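Local atomic coordinates of farnesyltransferase, putative (Trypanosoma cruzi, PDB entry 3WCA), a protein that probably catalyses the magnesium-dependent, NAD(P)H-driven condensation of two farnesyl diphosphate molecules to squalene, the first step from farnesyl diphosphate to lanosterol. Residues Val63-Ala66 / Leu67-Glu71. The protein carries 1 engineered substitution. Numbering follows the deposited sequence.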
loop_
_atom_site.group_PDB
_atom_site.type_symbol
_atom_site.label_atom_id
_atom_site.label_comp_id
_atom_site.label_asym_id
_atom_site.label_seq_id
_atom_site.Cartn_x
_atom_site.Cartn_y
_atom_site.Cartn_z
ATOM N N VAL A 63 9.480 -11.246 1.044
ATOM C CA VAL A 63 10.144 -11.283 -0.248
ATOM C C VAL A 63 10.069 -9.882 -0.872
ATOM O O VAL A 63 11.091 -9.319 -1.267
ATOM C CB VAL A 63 9.471 -12.306 -1.198
ATOM C CG1 VAL A 63 9.934 -12.079 -2.629
ATOM C CG2 VAL A 63 9.811 -13.723 -0.755
ATOM N N LEU A 64 8.862 -9.319 -0.931
ATOM C CA LEU A 64 8.654 -7.997 -1.513
ATOM C C LEU A 64 9.364 -6.931 -0.694
ATOM O O LEU A 64 9.848 -5.926 -1.231
ATOM C CB LEU A 64 7.154 -7.673 -1.594
ATOM C CG LEU A 64 6.285 -8.650 -2.395
ATOM C CD1 LEU A 64 4.892 -8.056 -2.574
ATOM C CD2 LEU A 64 6.924 -8.919 -3.766
ATOM N N ARG A 65 9.426 -7.157 0.611
ATOM C CA ARG A 65 10.075 -6.221 1.506
ATOM C C ARG A 65 11.565 -6.192 1.197
ATOM O O ARG A 65 12.218 -5.153 1.316
ATOM C CB ARG A 65 9.851 -6.646 2.948
ATOM C CG ARG A 65 10.439 -5.688 3.938
ATOM C CD ARG A 65 9.866 -4.295 3.754
ATOM N NE ARG A 65 10.525 -3.364 4.657
ATOM C CZ ARG A 65 10.087 -2.142 4.923
ATOM N NH1 ARG A 65 8.975 -1.692 4.347
ATOM N NH2 ARG A 65 10.759 -1.378 5.775
ATOM N N ALA A 66 12.108 -7.343 0.825
ATOM C CA ALA A 66 13.516 -7.421 0.461
ATOM C C ALA A 66 13.712 -6.567 -0.801
ATOM O O ALA A 66 14.621 -5.736 -0.852
ATOM C CB ALA A 66 13.912 -8.875 0.191
ATOM N N LEU A 67 12.855 -6.761 -1.808
ATOM C CA LEU A 67 12.952 -5.977 -3.044
ATOM C C LEU A 67 12.947 -4.494 -2.723
ATOM O O LEU A 67 13.776 -3.722 -3.230
ATOM C CB LEU A 67 11.765 -6.232 -3.975
ATOM C CG LEU A 67 11.624 -7.568 -4.688
ATOM C CD1 LEU A 67 10.385 -7.527 -5.581
ATOM C CD2 LEU A 67 12.877 -7.836 -5.497
ATOM N N ASP A 68 11.981 -4.097 -1.901
ATOM C CA ASP A 68 11.836 -2.705 -1.525
ATOM C C ASP A 68 13.117 -2.164 -0.912
ATOM O O ASP A 68 13.509 -1.028 -1.170
ATOM C CB ASP A 68 10.687 -2.539 -0.533
ATOM C CG ASP A 68 10.446 -1.098 -0.181
ATOM O OD1 ASP A 68 10.005 -0.344 -1.073
ATOM O OD2 ASP A 68 10.714 -0.714 0.976
ATOM N N THR A 69 13.766 -2.986 -0.096
ATOM C CA THR A 69 14.998 -2.590 0.563
ATOM C C THR A 69 16.107 -2.288 -0.453
ATOM O O THR A 69 16.916 -1.379 -0.249
ATOM C CB THR A 69 15.449 -3.684 1.554
ATOM O OG1 THR A 69 14.461 -3.812 2.583
ATOM C CG2 THR A 69 16.774 -3.331 2.190
ATOM N N VAL A 70 16.147 -3.040 -1.550
ATOM C CA VAL A 70 17.156 -2.789 -2.575
ATOM C C VAL A 70 16.789 -1.509 -3.343
ATOM O O VAL A 70 17.631 -0.636 -3.562
ATOM C CB VAL A 70 17.264 -3.973 -3.566
ATOM C CG1 VAL A 70 18.233 -3.623 -4.696
ATOM C CG2 VAL A 70 17.743 -5.218 -2.836
ATOM N N GLU A 71 15.526 -1.393 -3.731
ATOM C CA GLU A 71 15.063 -0.228 -4.467
ATOM C C GLU A 71 15.257 1.085 -3.709
ATOM O O GLU A 71 15.592 2.111 -4.312
ATOM C CB GLU A 71 13.582 -0.382 -4.822
ATOM C CG GLU A 71 12.953 0.880 -5.403
ATOM C CD GLU A 71 11.436 0.847 -5.377
ATOM O OE1 GLU A 71 10.870 0.421 -4.348
ATOM O OE2 GLU A 71 10.810 1.261 -6.374
#
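R65 and D68 both carry CG trans to the backbone N (chi1 close to 180° in each), and a bend at chi2 in the arginine brings its guanidinium near the carboxylate of D68, one helical turn on, the two side chains crossing at a slant. The two charged groups meet only loosely: OD2 of D68 lies 3.9 Å from NH1 of R65, above one face of the guanidinium and displaced toward its rim. Because this oxygen lies well out of the guanidinium plane, no N-H points at it and the long salt bridge is one of charges alone; the two planes are 37° apart. The stronger polar partner of R65 is E107, which forms a salt bridge with NH2.

In T69 the hydroxyl sits beside the backbone N and anti to the carbonyl carbon (chi1 -64°), which turns OG1 back to the preceding turn. There OG1 donates to the carbonyl O of R65 at 2.9 Å, while the amide N of T69 reaches the same oxygen at 3.0 Å. The two donors approach from opposite faces of the carbonyl plane, so this one acceptor is gripped twice. Regular i to i+4 bonds continue the helix around it, among them D68 N to L64 O at 2.9 Å.

On the apolar side, CD2 of L64 and CD1 of L67 touch at 4.1 Å, and both leucines pack on methionines of helix 126-147, L64 on M139 and L67 on M143.

D68 and E71, together with D72, form the magnesium site, and OE2 of E71 is hydrogen-bonded to Y160. The side chain of R65 comes within about 4 Å (nearest atoms) of the bound farnesyl thiodiphosphate. On helix 51-72 the acidic residues D68, E71 and D72 make up the aspartate-rich DxxED motif of the squalene/phytoene synthase family, which binds magnesium beside the diphosphate pocket.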